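Local coordinates for PurR transcriptional regulator (Vibrio parahaemolyticus, PDB 3D8U), which probably binds DNA as a LacI/PurR-family transcription regulator, here seen through its two-lobed periplasmic-binding-protein-like region, at residues 120-126 against 181-187; 153-157 against 174-179; 112-116 against 145-151; 169-173 against 199-203; 125-129 against 188-192. All coordinates share one frame; numbering follows the deposited sequence.

Contact 1. Residues 120-126 against 181-187; sequences FKNVGFI and SLNALVC
Gly124 is held on both of its polar backbone atoms: its N donates to Ala184 O at 2.8 Å, and its O accepts Val186 N, also at 2.8 Å. The ladder goes on with Ile126 N to Val186 O at 2.9 Å, so strands 123-126 and 184-187 run side by side as parallel neighbours, 27° apart in direction. Before the ladder the two asparagines take over. Asn183 N reaches Asn122 O, and Asn122 ND2 donates to Ser181 O at 2.9 Å from above that carbonyl's plane. Asn122 owes this reach to a CG lying between its backbone N and carbonyl carbon (chi1 57°), while Asn183 OD1 receives a weak bond from Asn122 N. These strands are the two inner members of the four-stranded parallel sheet of a periplasmic-binding-protein-like lobe. On one face Val123 CG1 rests on Val186 CG2, and CG1 of Val186 lies against CD1 and CE1 of the Phe125 ring. On the other, Ile126 CD1 approaches Leu185 CG at 4.1 Å, and Leu182 CD1 curls back to the Gly124 N. Further out, Trp142 of helix 133-148 covers Val123, Phe125 and Val186, whereas helix 165-178 packs on Leu182, Leu185 and Ile126.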
# COMPACT_ATOMS: atom_id res chain seq x y z
N PHE B 120 11.32 -29.53 2.27
CA PHE B 120 11.02 -29.04 0.93
C PHE B 120 12.31 -28.62 0.21
O PHE B 120 12.76 -27.47 0.27
CB PHE B 120 10.04 -27.89 1.00
CG PHE B 120 8.76 -28.24 1.71
CD1 PHE B 120 8.56 -27.85 3.04
CD2 PHE B 120 7.77 -28.97 1.07
CE1 PHE B 120 7.39 -28.17 3.72
CE2 PHE B 120 6.61 -29.32 1.74
CZ PHE B 120 6.40 -28.90 3.07
N LYS B 121 12.92 -29.57 -0.47
CA LYS B 121 14.25 -29.33 -0.97
C LYS B 121 14.34 -28.76 -2.41
O LYS B 121 15.47 -28.60 -2.93
CB LYS B 121 15.11 -30.60 -0.80
CG LYS B 121 15.36 -30.96 0.69
CD LYS B 121 16.14 -32.24 0.87
CE LYS B 121 17.04 -32.12 2.09
NZ LYS B 121 18.40 -32.81 1.93
N ASN B 122 13.23 -28.49 -3.09
CA ASN B 122 13.48 -27.88 -4.39
C ASN B 122 12.73 -26.64 -4.74
O ASN B 122 11.74 -26.65 -5.46
CB ASN B 122 13.70 -28.85 -5.57
CG ASN B 122 12.59 -29.78 -5.78
OD1 ASN B 122 12.80 -30.99 -5.97
ND2 ASN B 122 11.37 -29.25 -5.76
N VAL B 123 13.32 -25.57 -4.24
CA VAL B 123 12.69 -24.31 -4.02
C VAL B 123 12.92 -23.44 -5.20
O VAL B 123 14.01 -23.38 -5.70
CB VAL B 123 13.34 -23.62 -2.81
CG1 VAL B 123 12.51 -22.43 -2.37
CG2 VAL B 123 13.48 -24.59 -1.66
N GLY B 124 11.88 -22.76 -5.65
CA GLY B 124 12.03 -21.71 -6.62
C GLY B 124 11.94 -20.39 -5.89
O GLY B 124 11.51 -20.33 -4.72
N PHE B 125 12.33 -19.33 -6.58
CA PHE B 125 12.26 -17.99 -6.02
C PHE B 125 11.56 -17.05 -6.97
O PHE B 125 11.87 -17.02 -8.17
CB PHE B 125 13.70 -17.50 -5.80
CG PHE B 125 13.81 -16.14 -5.18
CD1 PHE B 125 13.88 -16.01 -3.79
CD2 PHE B 125 13.89 -15.00 -5.97
CE1 PHE B 125 14.03 -14.75 -3.19
CE2 PHE B 125 14.03 -13.72 -5.39
CZ PHE B 125 14.10 -13.59 -4.00
N ILE B 126 10.65 -16.24 -6.47
CA ILE B 126 10.11 -15.21 -7.30
C ILE B 126 10.24 -13.90 -6.55
O ILE B 126 9.77 -13.78 -5.43
CB ILE B 126 8.64 -15.48 -7.62
CG1 ILE B 126 8.48 -16.79 -8.38
CG2 ILE B 126 8.07 -14.39 -8.45
CD1 ILE B 126 7.07 -17.37 -8.29
N SER B 181 9.33 -30.81 -11.05
CA SER B 181 9.65 -31.35 -9.75
C SER B 181 9.55 -30.26 -8.65
O SER B 181 9.41 -30.59 -7.48
CB SER B 181 11.02 -31.99 -9.75
OG SER B 181 11.97 -30.96 -9.84
N LEU B 182 9.59 -28.98 -9.05
CA LEU B 182 9.47 -27.83 -8.13
C LEU B 182 8.52 -28.16 -7.02
O LEU B 182 7.50 -28.75 -7.29
CB LEU B 182 8.92 -26.62 -8.86
CG LEU B 182 8.57 -25.44 -7.96
CD1 LEU B 182 9.79 -24.58 -7.76
CD2 LEU B 182 7.44 -24.59 -8.52
N ASN B 183 8.85 -27.80 -5.78
CA ASN B 183 7.96 -28.13 -4.66
C ASN B 183 7.95 -27.16 -3.47
O ASN B 183 7.36 -27.46 -2.44
CB ASN B 183 8.18 -29.56 -4.20
CG ASN B 183 9.41 -29.74 -3.36
OD1 ASN B 183 9.94 -28.81 -2.80
ND2 ASN B 183 9.85 -30.97 -3.25
N ALA B 184 8.61 -26.02 -3.60
CA ALA B 184 8.35 -24.87 -2.72
C ALA B 184 8.68 -23.52 -3.40
O ALA B 184 9.42 -23.48 -4.41
CB ALA B 184 9.09 -25.02 -1.40
N LEU B 185 8.18 -22.44 -2.83
CA LEU B 185 8.46 -21.13 -3.37
C LEU B 185 8.91 -20.13 -2.32
O LEU B 185 8.31 -20.07 -1.24
CB LEU B 185 7.20 -20.60 -4.01
CG LEU B 185 7.07 -20.37 -5.50
CD1 LEU B 185 7.97 -21.27 -6.27
CD2 LEU B 185 5.61 -20.60 -5.88
N VAL B 186 9.93 -19.34 -2.63
CA VAL B 186 10.25 -18.18 -1.79
C VAL B 186 9.78 -16.96 -2.55
O VAL B 186 10.24 -16.71 -3.64
CB VAL B 186 11.77 -17.99 -1.53
CG1 VAL B 186 12.01 -16.78 -0.66
CG2 VAL B 186 12.39 -19.21 -0.90
N CYS B 187 8.89 -16.19 -1.98
CA CYS B 187 8.46 -14.98 -2.62
C CYS B 187 9.03 -13.75 -1.94
O CYS B 187 8.94 -13.61 -0.69
CB CYS B 187 6.95 -14.89 -2.52
SG CYS B 187 6.21 -16.22 -3.37

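Contact 2. Residues 153-157 against 174-179; sequences PDHFL and KLLLRD
Lys174 O, whose residue packs through its CB against Leu157 CD2, is gripped by two backbone donors of the last helical turn: Arg178 N at 2.8 Å and, weakly, Leu177 N. Asp179 N follows by reaching Leu175 O at 2.8 Å, although Asp179 itself has already left helical geometry. This helix end meets the entry to strand 156-159 by packing, with no hydrogen bond crossing between the two segments. The His155 ring takes the aliphatic part of Arg178 at its edge, CG lying 3.4 Å from ND1, while Asp179 CB sits over one of its faces. Ring and guanidinium planes are turned 64° apart. Arg178 gets there with CG anti to its backbone N (chi1 -169°) and a bend at the next bond. The path belongs to a beta-alpha-beta crossover: strand 156-159, helix 165-178 and then strand 184-187, passing over the intervening strand 123-128. Deeper in, Leu157 and Leu175 slide past each other in opposite directions, their CD2 atoms 3.9 Å apart. Both methyls of Leu175 also lie beside His155 O, whose hydrogen bond is with the backbone of Phe125. The carboxylate of Asp179 turns to Ser181 OG, which bonds its OD2.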
# COMPACT_ATOMS: atom_id res chain seq x y z
N PRO B 153 20.59 -24.02 -7.35
CA PRO B 153 19.87 -22.79 -7.03
C PRO B 153 19.58 -21.86 -8.23
O PRO B 153 19.79 -20.63 -8.16
CB PRO B 153 20.90 -22.07 -6.16
CG PRO B 153 22.22 -22.40 -6.85
CD PRO B 153 22.04 -23.73 -7.52
N ASP B 154 19.12 -22.43 -9.34
CA ASP B 154 18.96 -21.61 -10.53
C ASP B 154 17.54 -21.66 -11.03
O ASP B 154 17.30 -21.71 -12.21
CB ASP B 154 20.01 -21.96 -11.63
CG ASP B 154 20.45 -23.44 -11.60
OD1 ASP B 154 19.90 -24.18 -10.72
OD2 ASP B 154 21.32 -23.86 -12.45
N HIS B 155 16.59 -21.67 -10.11
CA HIS B 155 15.18 -21.63 -10.50
C HIS B 155 14.55 -20.44 -9.86
O HIS B 155 13.79 -20.53 -8.87
CB HIS B 155 14.43 -22.97 -10.28
CG HIS B 155 14.89 -24.03 -11.23
ND1 HIS B 155 14.72 -23.92 -12.60
CD2 HIS B 155 15.63 -25.15 -11.04
CE1 HIS B 155 15.27 -24.97 -13.19
NE2 HIS B 155 15.83 -25.73 -12.27
N PHE B 156 14.91 -19.30 -10.42
CA PHE B 156 14.41 -18.03 -9.94
C PHE B 156 13.88 -17.13 -11.05
O PHE B 156 14.33 -17.25 -12.21
CB PHE B 156 15.47 -17.31 -9.11
CG PHE B 156 16.66 -16.89 -9.87
CD1 PHE B 156 17.80 -17.65 -9.87
CD2 PHE B 156 16.66 -15.71 -10.57
CE1 PHE B 156 18.95 -17.25 -10.56
CE2 PHE B 156 17.83 -15.30 -11.27
CZ PHE B 156 18.95 -16.08 -11.24
N LEU B 157 12.94 -16.25 -10.69
CA LEU B 157 12.47 -15.20 -11.59
C LEU B 157 12.51 -13.87 -10.91
O LEU B 157 11.96 -13.74 -9.80
CB LEU B 157 11.02 -15.45 -11.95
CG LEU B 157 10.60 -16.05 -13.27
CD1 LEU B 157 11.77 -16.69 -14.00
CD2 LEU B 157 9.53 -17.08 -12.97
N LYS B 174 5.66 -20.25 -14.85
CA LYS B 174 6.87 -20.39 -15.64
C LYS B 174 7.89 -21.33 -14.96
O LYS B 174 8.59 -22.09 -15.63
CB LYS B 174 7.50 -19.03 -15.91
CG LYS B 174 6.61 -18.02 -16.65
CD LYS B 174 7.51 -16.99 -17.32
CE LYS B 174 6.76 -15.74 -17.80
NZ LYS B 174 6.64 -14.69 -16.73
N LEU B 175 7.95 -21.28 -13.63
CA LEU B 175 8.78 -22.21 -12.90
C LEU B 175 8.32 -23.66 -13.12
O LEU B 175 9.11 -24.51 -13.49
CB LEU B 175 8.81 -21.84 -11.41
CG LEU B 175 9.58 -20.58 -10.99
CD1 LEU B 175 9.83 -20.63 -9.52
CD2 LEU B 175 10.92 -20.46 -11.68
N LEU B 176 7.03 -23.92 -12.92
CA LEU B 176 6.44 -25.21 -13.26
C LEU B 176 6.82 -25.66 -14.63
O LEU B 176 6.90 -26.85 -14.86
CB LEU B 176 4.92 -25.13 -13.21
CG LEU B 176 4.15 -25.65 -12.00
CD1 LEU B 176 5.02 -26.01 -10.78
CD2 LEU B 176 3.07 -24.67 -11.62
N LEU B 177 6.99 -24.73 -15.56
CA LEU B 177 7.17 -25.10 -16.96
C LEU B 177 8.65 -25.31 -17.21
O LEU B 177 9.04 -26.10 -18.07
CB LEU B 177 6.60 -24.03 -17.88
CG LEU B 177 6.89 -24.05 -19.39
CD1 LEU B 177 6.14 -25.17 -20.03
CD2 LEU B 177 6.46 -22.77 -20.04
N ARG B 178 9.46 -24.56 -16.48
CA ARG B 178 10.88 -24.77 -16.43
C ARG B 178 11.07 -26.22 -15.95
O ARG B 178 11.74 -27.01 -16.61
CB ARG B 178 11.52 -23.71 -15.50
CG ARG B 178 13.05 -23.61 -15.54
CD ARG B 178 13.55 -22.17 -15.46
NE ARG B 178 14.94 -22.04 -15.97
CZ ARG B 178 15.33 -21.90 -17.27
NH1 ARG B 178 14.46 -21.90 -18.29
NH2 ARG B 178 16.62 -21.77 -17.55
N ASP B 179 10.41 -26.59 -14.84
CA ASP B 179 10.71 -27.84 -14.16
C ASP B 179 9.64 -28.23 -13.13
O ASP B 179 9.47 -27.58 -12.12
CB ASP B 179 12.07 -27.69 -13.47
CG ASP B 179 12.53 -28.96 -12.77
OD1 ASP B 179 13.67 -29.40 -13.04
OD2 ASP B 179 11.77 -29.51 -11.94

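Contact 3. Residues 112-116 against 145-151; sequences TRHLI and AMIENYL
Van der Waals packing, centred on Ile116 and on Thr112 against Ala145, makes up most of this junction. Ile116 CD1 meets Leu151 CD2 tip to tip at 4.0 Å. The same methyl lies 3.6 Å from Ala145 O and has the selenium of Met146, a selenomethionine in the crystal, somewhat farther off. It is carried there because CG1 stands anti to the carbonyl carbon and the chain then extends (chi2 171°). One turn earlier, the Ala145 methyl fits against the fork of Thr112, touching both OG1 and CG2. Helices 104-117 and 133-148 thereby pack against one another on one side of the four-stranded parallel sheet, in the layered alpha/beta arrangement of the lobe; Leu115 and Met146 both reach Val123 of that sheet. Charge contributes at the outer edge. Glu148 OE2 stands over one face of the Arg113 guanidinium, 3.8 Å from NE, and the two flat groups are nearly perpendicular. No N-H points at the oxygen, making this a long, purely electrostatic salt bridge between exposed, extended chains. Backbone bonds close the second helix by a Schellman motif: Leu151 N returns to Met146 O at 3.0 Å, and Tyr150 N, on a residue with positive phi, to Ile147 O.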
# COMPACT_ATOMS: atom_id res chain seq x y z
N THR B 112 14.97 -19.61 3.84
CA THR B 112 15.12 -20.73 2.97
C THR B 112 15.67 -21.97 3.66
O THR B 112 15.30 -23.06 3.27
CB THR B 112 15.60 -20.41 1.55
OG1 THR B 112 16.33 -21.53 1.05
CG2 THR B 112 16.41 -19.17 1.46
N ARG B 113 16.43 -21.82 4.74
CA ARG B 113 16.81 -23.02 5.53
C ARG B 113 15.52 -23.66 6.05
O ARG B 113 15.44 -24.89 6.19
CB ARG B 113 17.69 -22.71 6.73
CG ARG B 113 19.02 -22.12 6.47
CD ARG B 113 19.92 -22.28 7.73
NE ARG B 113 21.14 -21.48 7.65
CZ ARG B 113 22.14 -21.48 8.54
NH1 ARG B 113 22.14 -22.28 9.62
NH2 ARG B 113 23.18 -20.67 8.33
N HIS B 114 14.53 -22.83 6.35
CA HIS B 114 13.31 -23.35 6.90
C HIS B 114 12.72 -24.42 5.98
O HIS B 114 12.62 -25.58 6.38
CB HIS B 114 12.32 -22.22 7.19
CG HIS B 114 10.97 -22.70 7.65
ND1 HIS B 114 10.82 -23.66 8.62
CD2 HIS B 114 9.73 -22.34 7.28
CE1 HIS B 114 9.53 -23.89 8.82
NE2 HIS B 114 8.85 -23.10 8.01
N LEU B 115 12.36 -24.05 4.75
CA LEU B 115 11.92 -25.01 3.71
C LEU B 115 12.80 -26.28 3.68
O LEU B 115 12.30 -27.41 3.70
CB LEU B 115 11.97 -24.35 2.34
CG LEU B 115 11.00 -23.18 2.07
CD1 LEU B 115 11.23 -22.56 0.73
CD2 LEU B 115 9.57 -23.58 2.16
N ILE B 116 14.11 -26.09 3.64
CA ILE B 116 15.00 -27.20 3.67
C ILE B 116 14.91 -27.99 4.99
O ILE B 116 14.74 -29.22 4.95
CB ILE B 116 16.43 -26.76 3.37
CG1 ILE B 116 16.46 -25.93 2.09
CG2 ILE B 116 17.36 -27.97 3.23
CD1 ILE B 116 17.80 -25.25 1.81
N ALA B 145 21.65 -20.46 1.00
CA ALA B 145 20.94 -21.57 1.62
C ALA B 145 20.90 -22.84 0.74
O ALA B 145 21.10 -23.96 1.27
CB ALA B 145 19.56 -21.15 2.00
N MSE B 146 20.66 -22.68 -0.57
CA MSE B 146 20.61 -23.81 -1.50
C MSE B 146 21.99 -24.46 -1.65
O MSE B 146 22.20 -25.63 -1.30
CB MSE B 146 20.12 -23.38 -2.86
CG MSE B 146 18.78 -22.75 -2.88
SE MSE B 146 17.34 -23.96 -2.35
CE MSE B 146 17.20 -25.09 -3.94
N ILE B 147 22.93 -23.68 -2.17
CA ILE B 147 24.29 -24.16 -2.41
C ILE B 147 24.88 -24.86 -1.18
O ILE B 147 25.31 -26.00 -1.30
CB ILE B 147 25.23 -23.04 -2.94
CG1 ILE B 147 24.57 -22.33 -4.13
CG2 ILE B 147 26.52 -23.62 -3.40
CD1 ILE B 147 25.15 -20.99 -4.48
N GLU B 148 24.85 -24.20 -0.02
CA GLU B 148 25.29 -24.75 1.27
C GLU B 148 24.76 -26.16 1.50
O GLU B 148 25.43 -26.97 2.12
CB GLU B 148 24.85 -23.81 2.40
CG GLU B 148 25.06 -24.29 3.84
CD GLU B 148 24.83 -23.17 4.89
OE1 GLU B 148 25.82 -22.87 5.60
OE2 GLU B 148 23.69 -22.60 5.03
N ASN B 149 23.58 -26.47 0.96
CA ASN B 149 23.04 -27.84 1.04
C ASN B 149 23.18 -28.72 -0.24
O ASN B 149 22.49 -29.74 -0.36
CB ASN B 149 21.57 -27.81 1.51
CG ASN B 149 21.42 -27.35 2.98
OD1 ASN B 149 21.32 -26.16 3.28
ND2 ASN B 149 21.35 -28.32 3.88
N TYR B 150 24.10 -28.38 -1.16
CA TYR B 150 24.23 -29.05 -2.48
C TYR B 150 22.97 -29.00 -3.31
O TYR B 150 22.75 -29.83 -4.17
CB TYR B 150 24.66 -30.50 -2.37
CG TYR B 150 25.91 -30.69 -1.58
CD1 TYR B 150 25.86 -30.66 -0.19
CD2 TYR B 150 27.13 -30.91 -2.21
CE1 TYR B 150 27.00 -30.83 0.57
CE2 TYR B 150 28.29 -31.08 -1.46
CZ TYR B 150 28.22 -31.04 -0.05
OH TYR B 150 29.33 -31.19 0.76
N LEU B 151 22.12 -28.04 -3.05
CA LEU B 151 20.94 -27.92 -3.86
C LEU B 151 21.29 -26.94 -4.95
O LEU B 151 22.11 -26.04 -4.73
CB LEU B 151 19.79 -27.44 -2.99
CG LEU B 151 18.90 -28.52 -2.37
CD1 LEU B 151 19.62 -29.79 -2.04
CD2 LEU B 151 18.18 -27.95 -1.14

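Contact 4. Residues 169-173 against 199-203; sequences AEGLA and ECHRR
Segments 169-173 and 199-203, each part of a longer helix, have axes inclined by 54° with a closest approach of 10.1 Å, and Ala169 and Glu199 are the pair whose CA atoms come nearest. At that point Glu199 lies across the small residue: its CB packs on Ala169 CA, and its OE1 stands 3.8 Å from Ala169 CB. The glutamate chain leaves with CG anti to the backbone N (chi1 -176°) and then bends at the next bond, which brings OE2 within reach of Arg202 and Arg203, three and four residues on. Leu172 fills the next place. Its CD1 is the working atom, meeting Glu199 CG and Cys200 SG, both at 3.9 Å, while the residue also touches Leu182 and Ile211 beyond the two helices. Arg203 comes last, and one face of its guanidinium is laid over Ala173, NH2 nearest the methyl. Within their helix Glu199, Arg202 and Arg203 form a salt-bridge network centred on Glu199 OE2. Arg202 NE donates to it at 3.2 Å, almost straight (166°), on the syn side and within the plane of the guanidinium; the hydrogen bond from Arg203 NE is bent and weak. On the outer side of this helix His201 meets the ring of His201 of the second subunit, and Arg202 packs on Tyr226 of that subunit. No hydrogen bond joins the two segments, so the contact rests on carbon surface and on the flat side of Arg203, and the carboxylate, with two arginine partners on its own helix, would be expected to stay ionised.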
# COMPACT_ATOMS: atom_id res chain seq x y z
N ALA B 169 1.36 -15.59 -9.72
CA ALA B 169 0.69 -16.55 -10.60
C ALA B 169 1.64 -16.97 -11.71
O ALA B 169 2.07 -18.11 -11.80
CB ALA B 169 -0.56 -15.92 -11.21
N GLU B 170 1.98 -16.02 -12.55
CA GLU B 170 2.71 -16.37 -13.74
C GLU B 170 4.05 -16.87 -13.32
O GLU B 170 4.58 -17.81 -13.91
CB GLU B 170 2.79 -15.20 -14.67
CG GLU B 170 1.44 -14.82 -15.11
CD GLU B 170 1.43 -13.50 -15.78
OE1 GLU B 170 0.52 -13.25 -16.60
OE2 GLU B 170 2.35 -12.70 -15.51
N GLY B 171 4.57 -16.30 -12.25
CA GLY B 171 5.84 -16.77 -11.66
C GLY B 171 5.76 -18.27 -11.47
O GLY B 171 6.58 -19.02 -12.02
N LEU B 172 4.74 -18.70 -10.72
CA LEU B 172 4.57 -20.11 -10.46
C LEU B 172 4.50 -20.84 -11.79
O LEU B 172 5.26 -21.81 -12.02
CB LEU B 172 3.29 -20.36 -9.71
CG LEU B 172 3.22 -21.57 -8.77
CD1 LEU B 172 1.83 -22.15 -8.83
CD2 LEU B 172 4.25 -22.62 -9.03
N ALA B 173 3.64 -20.37 -12.68
CA ALA B 173 3.51 -21.01 -13.99
C ALA B 173 4.86 -21.29 -14.64
O ALA B 173 5.19 -22.45 -14.91
CB ALA B 173 2.64 -20.22 -14.91
N GLU B 199 -2.79 -19.33 -7.34
CA GLU B 199 -2.54 -20.08 -8.58
C GLU B 199 -2.39 -21.57 -8.30
O GLU B 199 -2.73 -22.41 -9.15
CB GLU B 199 -1.31 -19.52 -9.34
CG GLU B 199 -0.99 -20.13 -10.70
CD GLU B 199 -2.10 -19.86 -11.70
OE1 GLU B 199 -2.88 -18.91 -11.40
OE2 GLU B 199 -2.21 -20.56 -12.75
N CYS B 200 -1.87 -21.91 -7.12
CA CYS B 200 -1.82 -23.28 -6.67
C CYS B 200 -3.24 -23.79 -6.65
O CYS B 200 -3.57 -24.80 -7.27
CB CYS B 200 -1.25 -23.34 -5.28
SG CYS B 200 0.53 -23.12 -5.23
N HIS B 201 -4.12 -23.05 -5.97
CA HIS B 201 -5.53 -23.38 -6.04
C HIS B 201 -6.06 -23.60 -7.46
O HIS B 201 -6.77 -24.57 -7.69
CB HIS B 201 -6.36 -22.40 -5.25
CG HIS B 201 -6.10 -22.47 -3.78
ND1 HIS B 201 -6.56 -21.53 -2.89
CD2 HIS B 201 -5.40 -23.37 -3.05
CE1 HIS B 201 -6.16 -21.84 -1.67
NE2 HIS B 201 -5.46 -22.95 -1.74
N ARG B 202 -5.67 -22.75 -8.41
CA ARG B 202 -6.19 -22.89 -9.78
C ARG B 202 -5.77 -24.23 -10.41
O ARG B 202 -6.56 -24.90 -11.10
CB ARG B 202 -5.75 -21.73 -10.69
CG ARG B 202 -6.67 -21.61 -11.86
CD ARG B 202 -6.41 -20.43 -12.76
NE ARG B 202 -5.29 -20.72 -13.64
CZ ARG B 202 -5.37 -20.96 -14.94
NH1 ARG B 202 -6.52 -20.89 -15.61
NH2 ARG B 202 -4.25 -21.25 -15.59
N ARG B 203 -4.52 -24.61 -10.13
CA ARG B 203 -3.88 -25.71 -10.81
C ARG B 203 -4.06 -26.94 -9.98
O ARG B 203 -3.57 -28.02 -10.32
CB ARG B 203 -2.41 -25.41 -10.97
CG ARG B 203 -2.09 -24.01 -11.43
CD ARG B 203 -0.72 -23.97 -12.07
NE ARG B 203 -0.59 -22.82 -12.96
CZ ARG B 203 -0.53 -22.87 -14.28
NH1 ARG B 203 -0.55 -24.01 -14.95
NH2 ARG B 203 -0.45 -21.73 -14.94

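Contact 5. Residues 125-129 against 188-192; sequences FIGAR and SHEEI
Ser188 meets strand 125-128 with two polar groups. Its N donates to Ile126 O at 2.8 Å, in the plane of that carbonyl, and thus carries the parallel ladder one step past the end of strand 184-187. Its hydroxyl accepts Ala128 N at 3.2 Å, taking the place of a backbone acceptor. OG can do this because it sits between the backbone N and the carbonyl carbon (chi1 79°), facing the strand. The same oxygen pairs with His189 ND1 at 2.6 Å, where either partner could be the donor. The other ring nitrogen, NE2, is bonded to Glu15 OE2, so both nitrogens of this buried imidazole are satisfied and its rotation is fixed. Arg129 crosses the ring at about a right angle, offering CD to CE1 at 3.7 Å rather than its charged end; NH2 of that arginine has a weak hydrogen bond to Tyr43 OH. Glycine at 127 lets Ser188 CB and OG lie directly against its CA. Beside this polar cluster, Ile192 supplies the apolar part, setting its CG2 on Ile126 CG2 at 3.7 Å and its CD1 near Ala128. Glu15 and Tyr43 belong to the other lobe, which is consistent with this edge facing the interlobe cleft, where relatives of this family bind their effectors. The last part of strand 123-128 runs up to the start of helix 190-203, His189 at the N-cap position, with helix 133-148 reaching Phe125, Arg129 and Ser188, and strand 156-159 alongside.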
# COMPACT_ATOMS: atom_id res chain seq x y z
N PHE B 125 12.33 -19.33 -6.58
CA PHE B 125 12.26 -17.99 -6.02
C PHE B 125 11.56 -17.05 -6.97
O PHE B 125 11.87 -17.02 -8.17
CB PHE B 125 13.70 -17.50 -5.80
CG PHE B 125 13.81 -16.14 -5.18
CD1 PHE B 125 13.88 -16.01 -3.79
CD2 PHE B 125 13.89 -15.00 -5.97
CE1 PHE B 125 14.03 -14.75 -3.19
CE2 PHE B 125 14.03 -13.72 -5.39
CZ PHE B 125 14.10 -13.59 -4.00
N ILE B 126 10.65 -16.24 -6.47
CA ILE B 126 10.11 -15.21 -7.30
C ILE B 126 10.24 -13.90 -6.55
O ILE B 126 9.77 -13.78 -5.43
CB ILE B 126 8.64 -15.48 -7.62
CG1 ILE B 126 8.48 -16.79 -8.38
CG2 ILE B 126 8.07 -14.39 -8.45
CD1 ILE B 126 7.07 -17.37 -8.29
N GLY B 127 10.87 -12.91 -7.17
CA GLY B 127 10.94 -11.57 -6.57
C GLY B 127 10.85 -10.39 -7.52
O GLY B 127 11.03 -10.55 -8.73
N ALA B 128 10.58 -9.20 -6.99
CA ALA B 128 10.56 -8.03 -7.87
C ALA B 128 11.28 -6.81 -7.36
O ALA B 128 11.89 -6.81 -6.30
CB ALA B 128 9.16 -7.67 -8.23
N ARG B 129 11.15 -5.73 -8.14
CA ARG B 129 12.03 -4.55 -8.09
C ARG B 129 13.47 -5.01 -7.84
O ARG B 129 14.14 -4.55 -6.93
CB ARG B 129 11.54 -3.41 -7.17
CG ARG B 129 10.65 -3.79 -6.02
CD ARG B 129 11.44 -4.33 -4.84
NE ARG B 129 11.79 -3.29 -3.86
CZ ARG B 129 12.81 -3.38 -3.01
NH1 ARG B 129 13.61 -4.45 -3.01
NH2 ARG B 129 13.06 -2.37 -2.16
N SER B 188 9.56 -12.84 -2.75
CA SER B 188 10.15 -11.65 -2.20
C SER B 188 9.13 -10.77 -1.44
O SER B 188 9.51 -10.04 -0.51
CB SER B 188 10.78 -10.83 -3.30
OG SER B 188 9.78 -10.13 -4.00
N HIS B 189 7.86 -10.88 -1.84
CA HIS B 189 6.83 -9.93 -1.44
C HIS B 189 5.52 -10.63 -1.22
O HIS B 189 5.24 -11.68 -1.81
CB HIS B 189 6.55 -8.93 -2.56
CG HIS B 189 7.53 -7.81 -2.63
ND1 HIS B 189 8.86 -8.01 -2.92
CD2 HIS B 189 7.37 -6.48 -2.47
CE1 HIS B 189 9.48 -6.85 -2.93
NE2 HIS B 189 8.60 -5.90 -2.65
N GLU B 190 4.67 -10.01 -0.41
CA GLU B 190 3.42 -10.64 -0.04
C GLU B 190 2.41 -10.72 -1.17
O GLU B 190 1.70 -11.72 -1.27
CB GLU B 190 2.84 -9.92 1.17
CG GLU B 190 1.87 -10.74 1.97
CD GLU B 190 1.11 -9.86 2.90
OE1 GLU B 190 0.75 -8.73 2.47
OE2 GLU B 190 0.89 -10.28 4.06
N GLU B 191 2.35 -9.69 -2.01
CA GLU B 191 1.52 -9.76 -3.26
C GLU B 191 1.89 -10.97 -4.12
O GLU B 191 1.03 -11.69 -4.60
CB GLU B 191 1.65 -8.50 -4.10
CG GLU B 191 1.22 -7.28 -3.37
CD GLU B 191 2.36 -6.30 -3.09
OE1 GLU B 191 3.42 -6.67 -2.50
OE2 GLU B 191 2.15 -5.12 -3.45
N ILE B 192 3.19 -11.19 -4.25
CA ILE B 192 3.71 -12.29 -5.02
C ILE B 192 3.22 -13.64 -4.48
O ILE B 192 2.70 -14.47 -5.22
CB ILE B 192 5.22 -12.19 -5.05
CG1 ILE B 192 5.60 -10.91 -5.78
CG2 ILE B 192 5.83 -13.44 -5.65
CD1 ILE B 192 7.00 -10.41 -5.56

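All five contacts belong to one lobe and gather round its four-stranded parallel sheet. Contact 1 is the central strand pair, and contact 5 continues it toward the other lobe, sharing Phe125 and Ile126; their centres are 13 Å apart. Contact 2, its centre about 8 Å from that of contact 1, packs the edge strand 156-159 against helix 165-178, which goes on to meet helix 190-203 in contact 4. Contact 3 joins helices 104-117 and 133-148 across the sheet from contact 4, the two centres 23 Å apart. Contact 3 crosses contact 1 along the chain, as does contact 4, so successive strands and helices interlock into a single layered unit.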